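Local coordinates for DUF3201 domain-containing protein (Pyrococcus furiosus, PDB 1YB3) that is of unknown function but belongs to the DUF3201 family and folds as an antiparallel sheet flanked by helices, at residues Gly23-Leu28 with Pro66-Lys71; Phe48-Tyr53 with Glu59-Pro64. All coordinates share one frame; numbering follows the deposited sequence.

Contact 1. Residues Gly23-Leu28 with Pro66-Lys71; sequences GDIFEL and PAFAVK
I25 of helix 11-35 rests on P66 and F68 of strand 65-71, a helix-on-sheet packing in an alpha+beta fold with a seven-stranded antiparallel sheet. Over these short segments the helix axis runs close to the strand direction, 16° from parallel, and comes within 8.5 Å of it. No hydrogen bond crosses the interface; it is built mainly from apolar side chains, and all four residues that touch are buried.

The isoleucine can be followed outward. Its CB already lies against the proline ring, 4.0 Å from P66 CG. There the side chain forks. The CG1 branch stays over the same ring, at 3.9 Å from P66 CG, while CG2 continues toward the next residue on that face of the strand. With CG2 anti to the backbone N (CG1 at chi1 -70°), the methyl drops between P66 CB and the phenylalanine, meeting F68 CD2 at 3.8 Å in the plane of the ring, at its edge. The tip, CD1, turns away from the proline ring, and the side chain as a whole also packs on A78, F83 and V44 of other strands of the sheet.

F68 points at the helix from its CB onward, and with CG between the backbone N and the carbonyl carbon (chi1 58°) its ring edge meets I25. A67, between the two contact residues, turns its methyl from the helix to Y84. One turn on from I25, L28 closes the row: its CG lies 4.3 Å from F68 CZ, and its carbonyl O approaches that same ring carbon at 4.1 Å.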
ATOM      1  N   GLY A  23      -7.464 -16.656   1.583  1.00 21.63           N
ATOM      2  CA  GLY A  23      -7.475 -17.373   0.297  1.00 23.63           C
ATOM      3  C   GLY A  23      -7.057 -16.467  -0.855  1.00 21.46           C
ATOM      4  O   GLY A  23      -6.254 -16.861  -1.704  1.00 23.29           O
ATOM      5  N   ASP A  24      -7.568 -15.241  -0.850  1.00 19.77           N
ATOM      6  CA  ASP A  24      -7.237 -14.276  -1.901  1.00 21.24           C
ATOM      7  C   ASP A  24      -5.746 -13.914  -1.919  1.00 20.55           C
ATOM      8  O   ASP A  24      -5.184 -13.710  -3.009  1.00 18.85           O
ATOM      9  CB  ASP A  24      -8.075 -12.996  -1.776  1.00 22.50           C
ATOM     10  CG  ASP A  24      -9.511 -13.162  -2.286  1.00 21.91           C
ATOM     11  OD1 ASP A  24      -9.930 -14.297  -2.619  1.00 24.64           O
ATOM     12  OD2 ASP A  24     -10.221 -12.134  -2.350  1.00 25.09           O
ATOM     13  N   ILE A  25      -5.119 -13.773  -0.749  1.00 19.48           N
ATOM     14  CA  ILE A  25      -3.688 -13.429  -0.717  1.00 20.39           C
ATOM     15  C   ILE A  25      -2.779 -14.608  -1.077  1.00 23.77           C
ATOM     16  O   ILE A  25      -1.759 -14.437  -1.773  1.00 22.15           O
ATOM     17  CB  ILE A  25      -3.257 -12.723   0.597  1.00 18.47           C
ATOM     18  CG1 ILE A  25      -3.858 -11.321   0.650  1.00 21.65           C
ATOM     19  CG2 ILE A  25      -1.731 -12.607   0.716  1.00 20.86           C
ATOM     20  CD1 ILE A  25      -3.379 -10.387  -0.482  1.00 20.77           C
ATOM     21  N   PHE A  26      -3.144 -15.813  -0.642  1.00 22.22           N
ATOM     22  CA  PHE A  26      -2.366 -16.970  -1.074  1.00 25.54           C
ATOM     23  C   PHE A  26      -2.417 -17.069  -2.610  1.00 24.86           C
ATOM     24  O   PHE A  26      -1.387 -17.303  -3.262  1.00 25.10           O
ATOM     25  CB  PHE A  26      -2.840 -18.259  -0.384  1.00 28.74           C
ATOM     26  CG  PHE A  26      -2.505 -18.313   1.087  1.00 31.08           C
ATOM     27  CD1 PHE A  26      -1.181 -18.198   1.522  1.00 32.22           C
ATOM     28  CD2 PHE A  26      -3.511 -18.495   2.042  1.00 34.30           C
ATOM     29  CE1 PHE A  26      -0.868 -18.244   2.888  1.00 33.47           C
ATOM     30  CE2 PHE A  26      -3.205 -18.546   3.419  1.00 33.47           C
ATOM     31  CZ  PHE A  26      -1.890 -18.415   3.837  1.00 34.18           C
ATOM     32  N   GLU A  27      -3.595 -16.817  -3.178  1.00 24.21           N
ATOM     33  CA  GLU A  27      -3.804 -16.865  -4.632  1.00 27.13           C
ATOM     34  C   GLU A  27      -3.018 -15.755  -5.333  1.00 24.86           C
ATOM     35  O   GLU A  27      -2.313 -16.002  -6.333  1.00 25.36           O
ATOM     36  CB  GLU A  27      -5.294 -16.749  -4.966  1.00 29.20           C
ATOM     37  CG  GLU A  27      -5.611 -16.703  -6.469  1.00 33.94           C
ATOM     38  CD  GLU A  27      -7.106 -16.561  -6.750  1.00 37.99           C
ATOM     39  OE1 GLU A  27      -7.713 -17.554  -7.230  1.00 42.67           O
ATOM     40  OE2 GLU A  27      -7.674 -15.469  -6.482  1.00 39.48           O
ATOM     41  N   LEU A  28      -3.134 -14.538  -4.805  1.00 20.49           N
ATOM     42  CA  LEU A  28      -2.492 -13.372  -5.425  1.00 19.49           C
ATOM     43  C   LEU A  28      -0.974 -13.477  -5.372  1.00 17.36           C
ATOM     44  O   LEU A  28      -0.288 -13.033  -6.327  1.00 19.41           O
ATOM     45  CB  LEU A  28      -2.958 -12.076  -4.764  1.00 20.37           C
ATOM     46  CG  LEU A  28      -2.428 -10.762  -5.332  1.00 21.90           C
ATOM     47  CD1 LEU A  28      -2.822 -10.629  -6.831  1.00 22.81           C
ATOM     48  CD2 LEU A  28      -2.956  -9.610  -4.496  1.00 21.90           C
ATOM     49  N   PRO A  66      -2.674 -11.130   6.337  1.00 18.84           N
ATOM     50  CA  PRO A  66      -1.638 -11.677   5.430  1.00 19.69           C
ATOM     51  C   PRO A  66      -0.975 -10.606   4.548  1.00 21.58           C
ATOM     52  O   PRO A  66      -1.633  -9.666   4.110  1.00 19.88           O
ATOM     53  CB  PRO A  66      -2.410 -12.695   4.587  1.00 20.91           C
ATOM     54  CG  PRO A  66      -3.823 -12.095   4.489  1.00 18.85           C
ATOM     55  CD  PRO A  66      -4.043 -11.348   5.817  1.00 18.99           C
ATOM     56  N   ALA A  67       0.331 -10.744   4.323  1.00 18.07           N
ATOM     57  CA  ALA A  67       1.037  -9.841   3.400  1.00 17.40           C
ATOM     58  C   ALA A  67       2.268 -10.549   2.876  1.00 18.56           C
ATOM     59  O   ALA A  67       2.818 -11.420   3.543  1.00 19.12           O
ATOM     60  CB  ALA A  67       1.411  -8.515   4.093  1.00 19.18           C
ATOM     61  N   PHE A  68       2.726 -10.155   1.689  1.00 16.61           N
ATOM     62  CA  PHE A  68       3.980 -10.707   1.144  1.00 16.12           C
ATOM     63  C   PHE A  68       4.820  -9.586   0.554  1.00 17.97           C
ATOM     64  O   PHE A  68       4.275  -8.662  -0.053  1.00 16.70           O
ATOM     65  CB  PHE A  68       3.741 -11.834   0.120  1.00 17.41           C
ATOM     66  CG  PHE A  68       2.893 -11.448  -1.066  1.00 16.71           C
ATOM     67  CD1 PHE A  68       3.496 -10.997  -2.263  1.00 17.23           C
ATOM     68  CD2 PHE A  68       1.493 -11.542  -1.013  1.00 18.05           C
ATOM     69  CE1 PHE A  68       2.710 -10.666  -3.375  1.00 17.05           C
ATOM     70  CE2 PHE A  68       0.715 -11.215  -2.110  1.00 16.24           C
ATOM     71  CZ  PHE A  68       1.333 -10.750  -3.304  1.00 15.27           C
ATOM     72  N   ALA A  69       6.137  -9.665   0.769  1.00 15.63           N
ATOM     73  CA  ALA A  69       7.092  -8.680   0.238  1.00 16.73           C
ATOM     74  C   ALA A  69       7.271  -8.800  -1.274  1.00 15.45           C
ATOM     75  O   ALA A  69       7.265  -9.916  -1.843  1.00 16.34           O
ATOM     76  CB  ALA A  69       8.455  -8.890   0.914  1.00 19.26           C
ATOM     77  N   VAL A  70       7.432  -7.638  -1.905  1.00 15.17           N
ATOM     78  CA  VAL A  70       7.853  -7.515  -3.304  1.00 15.87           C
ATOM     79  C   VAL A  70       9.043  -6.554  -3.280  1.00 16.16           C
ATOM     80  O   VAL A  70       8.885  -5.384  -3.011  1.00 17.50           O
ATOM     81  CB  VAL A  70       6.742  -6.945  -4.214  1.00 14.75           C
ATOM     82  CG1 VAL A  70       7.230  -6.882  -5.690  1.00 17.46           C
ATOM     83  CG2 VAL A  70       5.429  -7.753  -4.109  1.00 16.71           C
ATOM     84  N   LYS A  71      10.240  -7.078  -3.510  1.00 18.57           N
ATOM     85  CA  LYS A  71      11.457  -6.265  -3.393  1.00 16.94           C
ATOM     86  C   LYS A  71      11.646  -5.437  -4.664  1.00 15.36           C
ATOM     87  O   LYS A  71      11.317  -5.902  -5.746  1.00 17.48           O
ATOM     88  CB  LYS A  71      12.659  -7.156  -3.165  1.00 21.06           C
ATOM     89  CG  LYS A  71      12.523  -8.053  -1.935  1.00 25.36           C
ATOM     90  CD  LYS A  71      13.859  -8.691  -1.606  1.00 28.44           C
ATOM     91  CE  LYS A  71      13.768  -9.453  -0.306  1.00 33.74           C
ATOM     92  NZ  LYS A  71      15.142  -9.789   0.173  1.00 35.95           N
TER

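Contact 2. Residues Phe48-Tyr53 with Glu59-Pro64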
ATOM      1  N   PHE A  48       1.092  -8.572  12.506  1.00 25.14           N
ATOM      2  CA  PHE A  48       0.287  -8.200  13.676  1.00 23.84           C
ATOM      3  C   PHE A  48       0.484  -6.724  14.023  1.00 23.61           C
ATOM      4  O   PHE A  48       1.546  -6.156  13.754  1.00 26.36           O
ATOM      5  CB  PHE A  48       0.717  -9.017  14.910  1.00 23.69           C
ATOM      6  CG  PHE A  48       0.462 -10.502  14.812  1.00 22.72           C
ATOM      7  CD1 PHE A  48      -0.607 -11.089  15.488  1.00 24.99           C
ATOM      8  CD2 PHE A  48       1.319 -11.322  14.079  1.00 23.64           C
ATOM      9  CE1 PHE A  48      -0.836 -12.475  15.410  1.00 20.84           C
ATOM     10  CE2 PHE A  48       1.104 -12.708  13.988  1.00 24.26           C
ATOM     11  CZ  PHE A  48       0.024 -13.285  14.656  1.00 25.57           C
ATOM     12  N   ASN A  49      -0.535  -6.116  14.644  1.00 24.14           N
ATOM     13  CA  ASN A  49      -0.437  -4.774  15.260  1.00 26.16           C
ATOM     14  C   ASN A  49      -0.364  -3.588  14.294  1.00 26.49           C
ATOM     15  O   ASN A  49      -0.038  -2.460  14.686  1.00 28.02           O
ATOM     16  CB  ASN A  49       0.701  -4.730  16.296  1.00 27.73           C
ATOM     17  CG  ASN A  49       0.561  -5.809  17.355  1.00 29.85           C
ATOM     18  OD1 ASN A  49      -0.551  -6.200  17.724  1.00 31.39           O
ATOM     19  ND2 ASN A  49       1.688  -6.304  17.842  1.00 34.30           N
ATOM     20  N   ALA A  50      -0.701  -3.852  13.041  1.00 23.96           N
ATOM     21  CA  ALA A  50      -0.804  -2.817  12.026  1.00 25.62           C
ATOM     22  C   ALA A  50      -2.105  -2.032  12.220  1.00 24.76           C
ATOM     23  O   ALA A  50      -3.094  -2.579  12.739  1.00 26.79           O
ATOM     24  CB  ALA A  50      -0.769  -3.474  10.624  1.00 24.40           C
ATOM     25  N   TYR A  51      -2.131  -0.763  11.803  1.00 21.66           N
ATOM     26  CA  TYR A  51      -3.337   0.036  11.929  1.00 20.30           C
ATOM     27  C   TYR A  51      -4.052   0.099  10.581  1.00 22.49           C
ATOM     28  O   TYR A  51      -3.400   0.036   9.522  1.00 23.92           O
ATOM     29  CB  TYR A  51      -3.006   1.468  12.370  1.00 24.97           C
ATOM     30  CG  TYR A  51      -2.638   1.662  13.833  1.00 25.44           C
ATOM     31  CD1 TYR A  51      -3.459   2.418  14.684  1.00 27.38           C
ATOM     32  CD2 TYR A  51      -1.468   1.120  14.354  1.00 27.41           C
ATOM     33  CE1 TYR A  51      -3.112   2.623  16.029  1.00 25.73           C
ATOM     34  CE2 TYR A  51      -1.120   1.311  15.698  1.00 27.53           C
ATOM     35  CZ  TYR A  51      -1.949   2.071  16.514  1.00 27.22           C
ATOM     36  OH  TYR A  51      -1.607   2.261  17.830  1.00 28.20           O
ATOM     37  N   LEU A  52      -5.371   0.254  10.608  1.00 24.56           N
ATOM     38  CA  LEU A  52      -6.089   0.622   9.393  1.00 29.41           C
ATOM     39  C   LEU A  52      -7.033   1.785   9.652  1.00 29.96           C
ATOM     40  O   LEU A  52      -7.448   2.035  10.790  1.00 31.34           O
ATOM     41  CB  LEU A  52      -6.794  -0.580   8.739  1.00 33.01           C
ATOM     42  CG  LEU A  52      -8.155  -1.022   9.268  1.00 32.50           C
ATOM     43  CD1 LEU A  52      -8.772  -2.084   8.353  1.00 35.09           C
ATOM     44  CD2 LEU A  52      -8.028  -1.540  10.681  1.00 36.52           C
ATOM     45  N   TYR A  53      -7.330   2.517   8.589  1.00 31.24           N
ATOM     46  CA  TYR A  53      -8.148   3.698   8.672  1.00 28.71           C
ATOM     47  C   TYR A  53      -9.607   3.302   8.481  1.00 30.67           C
ATOM     48  O   TYR A  53     -10.052   3.066   7.349  1.00 27.06           O
ATOM     49  CB  TYR A  53      -7.707   4.708   7.605  1.00 31.59           C
ATOM     50  CG  TYR A  53      -8.163   6.131   7.857  1.00 31.92           C
ATOM     51  CD1 TYR A  53      -7.600   6.900   8.879  1.00 32.74           C
ATOM     52  CD2 TYR A  53      -9.148   6.715   7.059  1.00 31.23           C
ATOM     53  CE1 TYR A  53      -8.014   8.214   9.106  1.00 31.58           C
ATOM     54  CE2 TYR A  53      -9.569   8.025   7.271  1.00 31.52           C
ATOM     55  CZ  TYR A  53      -9.000   8.766   8.299  1.00 32.67           C
ATOM     56  OH  TYR A  53      -9.420  10.062   8.509  1.00 35.47           O
ATOM     57  N   GLU A  59      -7.152   2.655  13.555  1.00 29.74           N
ATOM     58  CA  GLU A  59      -7.457   1.658  14.586  1.00 27.50           C
ATOM     59  C   GLU A  59      -6.500   0.485  14.491  1.00 26.69           C
ATOM     60  O   GLU A  59      -6.263  -0.029  13.394  1.00 27.39           O
ATOM     61  CB  GLU A  59      -8.880   1.116  14.393  1.00 30.92           C
ATOM     62  CG  GLU A  59      -9.989   2.149  14.413  1.00 35.72           C
ATOM     63  CD  GLU A  59     -10.312   2.652  15.807  1.00 41.05           C
ATOM     64  OE1 GLU A  59      -9.862   2.026  16.796  1.00 44.13           O
ATOM     65  OE2 GLU A  59     -11.020   3.676  15.914  1.00 44.71           O
ATOM     66  N   GLU A  60      -5.966   0.037  15.630  1.00 23.04           N
ATOM     67  CA  GLU A  60      -5.013  -1.067  15.620  1.00 22.13           C
ATOM     68  C   GLU A  60      -5.669  -2.426  15.438  1.00 23.29           C
ATOM     69  O   GLU A  60      -6.666  -2.736  16.079  1.00 23.07           O
ATOM     70  CB  GLU A  60      -4.153  -1.064  16.892  1.00 23.15           C
ATOM     71  CG  GLU A  60      -2.965  -1.994  16.809  1.00 25.73           C
ATOM     72  CD  GLU A  60      -2.126  -2.004  18.067  1.00 28.49           C
ATOM     73  OE1 GLU A  60      -2.388  -1.174  18.962  1.00 30.77           O
ATOM     74  OE2 GLU A  60      -1.202  -2.841  18.147  1.00 28.88           O
HETATM   75  N   MSE A  61      -5.107  -3.223  14.535  1.00 22.65           N
HETATM   76  CA  MSE A  61      -5.489  -4.618  14.389  1.00 21.87           C
HETATM   77  C   MSE A  61      -4.561  -5.461  15.247  1.00 22.93           C
HETATM   78  O   MSE A  61      -3.416  -5.693  14.883  1.00 21.77           O
HETATM   79  CB  MSE A  61      -5.378  -5.063  12.924  1.00 24.83           C
HETATM   80  CG  MSE A  61      -6.192  -4.235  11.985  1.00 22.39           C
HETATM   81 SE   MSE A  61      -5.985  -4.794  10.086  1.00 28.53          SE
HETATM   82  CE  MSE A  61      -4.248  -3.920   9.727  1.00 27.36           C
ATOM     83  N   LYS A  62      -5.052  -5.928  16.399  1.00 24.22           N
ATOM     84  CA  LYS A  62      -4.239  -6.825  17.231  1.00 26.05           C
ATOM     85  C   LYS A  62      -4.209  -8.253  16.648  1.00 25.90           C
ATOM     86  O   LYS A  62      -3.391  -9.097  17.045  1.00 31.10           O
ATOM     87  CB  LYS A  62      -4.754  -6.842  18.678  1.00 31.38           C
ATOM     88  CG  LYS A  62      -5.047  -5.469  19.264  1.00 35.44           C
ATOM     89  CD  LYS A  62      -3.819  -4.818  19.891  1.00 39.91           C
ATOM     90  CE  LYS A  62      -4.233  -3.647  20.769  1.00 41.62           C
ATOM     91  NZ  LYS A  62      -3.212  -3.320  21.814  1.00 44.95           N
ATOM     92  N   TYR A  63      -5.116  -8.519  15.714  1.00 22.79           N
ATOM     93  CA  TYR A  63      -5.126  -9.750  14.947  1.00 15.95           C
ATOM     94  C   TYR A  63      -4.168  -9.676  13.720  1.00 18.20           C
ATOM     95  O   TYR A  63      -3.841  -8.586  13.281  1.00 22.62           O
ATOM     96  CB  TYR A  63      -6.537 -10.016  14.474  1.00 22.61           C
ATOM     97  CG  TYR A  63      -7.187  -8.892  13.686  1.00 21.84           C
ATOM     98  CD1 TYR A  63      -7.137  -8.879  12.276  1.00 23.82           C
ATOM     99  CD2 TYR A  63      -7.900  -7.875  14.333  1.00 22.00           C
ATOM    100  CE1 TYR A  63      -7.761  -7.875  11.554  1.00 21.87           C
ATOM    101  CE2 TYR A  63      -8.524  -6.851  13.611  1.00 22.08           C
ATOM    102  CZ  TYR A  63      -8.446  -6.865  12.217  1.00 22.07           C
ATOM    103  OH  TYR A  63      -9.070  -5.861  11.505  1.00 22.99           O
ATOM    104  N   PRO A  64      -3.719 -10.837  13.213  1.00 20.24           N
ATOM    105  CA  PRO A  64      -2.801 -10.828  12.070  1.00 17.82           C
ATOM    106  C   PRO A  64      -3.571 -10.608  10.780  1.00 19.44           C
ATOM    107  O   PRO A  64      -4.756 -10.912  10.679  1.00 19.83           O
ATOM    108  CB  PRO A  64      -2.243 -12.236  12.064  1.00 19.38           C
ATOM    109  CG  PRO A  64      -3.383 -13.077  12.592  1.00 19.76           C
ATOM    110  CD  PRO A  64      -3.981 -12.211  13.672  1.00 19.04           C
TER
HETATM  111  O   HOH W   1      -1.285  -8.684  18.662  1.00 26.96           O
HETATM  112  O   HOH W   2      -2.093  -6.585  11.783  1.00 26.24           O
HETATM  113  O   HOH W   3      -3.989   0.794  19.881  1.00 40.90           O
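The two segments run roughly antiparallel, 144° apart end to end: L52 and E59 form a hydrogen-bonded pair with both N-H...O bonds made, Y51 and E60 the adjoining non-hydrogen-bonded pair, and M61 N binds A50 O at 2.8 Å in a nearly straight bond. Beyond it, N49 N gives M61 O only a weak, bent bond.

On the side of Y51 and E60, the glutamate CB stands over the centre of the tyrosine ring, 3.9 Å from its centroid, a CH-pi contact. The first torsion (chi1 -168°) swings CG to the side opposite the backbone N, and the extended E60 chain crosses the ring obliquely and ends with its carboxylate 16° from the ring plane. Water 3 donates to E60 OE1 and has a weak link to Y51 OH. On the other side, M61, a selenomethionine, bends at chi3 and brings CE to 3.6 Å from A50 CB; L52 crosses it at about a right angle, its CD2 touching M61 CG at 3.5 Å.

At the far end F48 lies beside P64, whose CB sits over one face of the phenyl ring, 3.7 Å from the centroid, while K62 O meets the ring edge. Water 1 bridges N49 OD1 and K62 O, donating to both. The whole is a beta hairpin, strands 51-54 and 57-60, whose pairing gives way to looser, water-bridged loops at its base.

Contacts 1 and 2 illustrate how one continuous stretch of chain can serve a buried sheet and a surface hairpin in turn. Their centres lie about 17 Å apart, and apart from adjoining in sequence, where P64 of contact 2 is followed after one residue by P66 of contact 1, their segments do not touch. The hairpin of contact 2 lies within the span of chain between helix 11-35 and strand 65-71, which contact 1 brings together. Strand 74-79 is common ground: A78 is touched by I25, and V76 by L28 and F68, of contact 1, whereas T79 is touched by L52 and M61 of contact 2. No ligand or active site is known here.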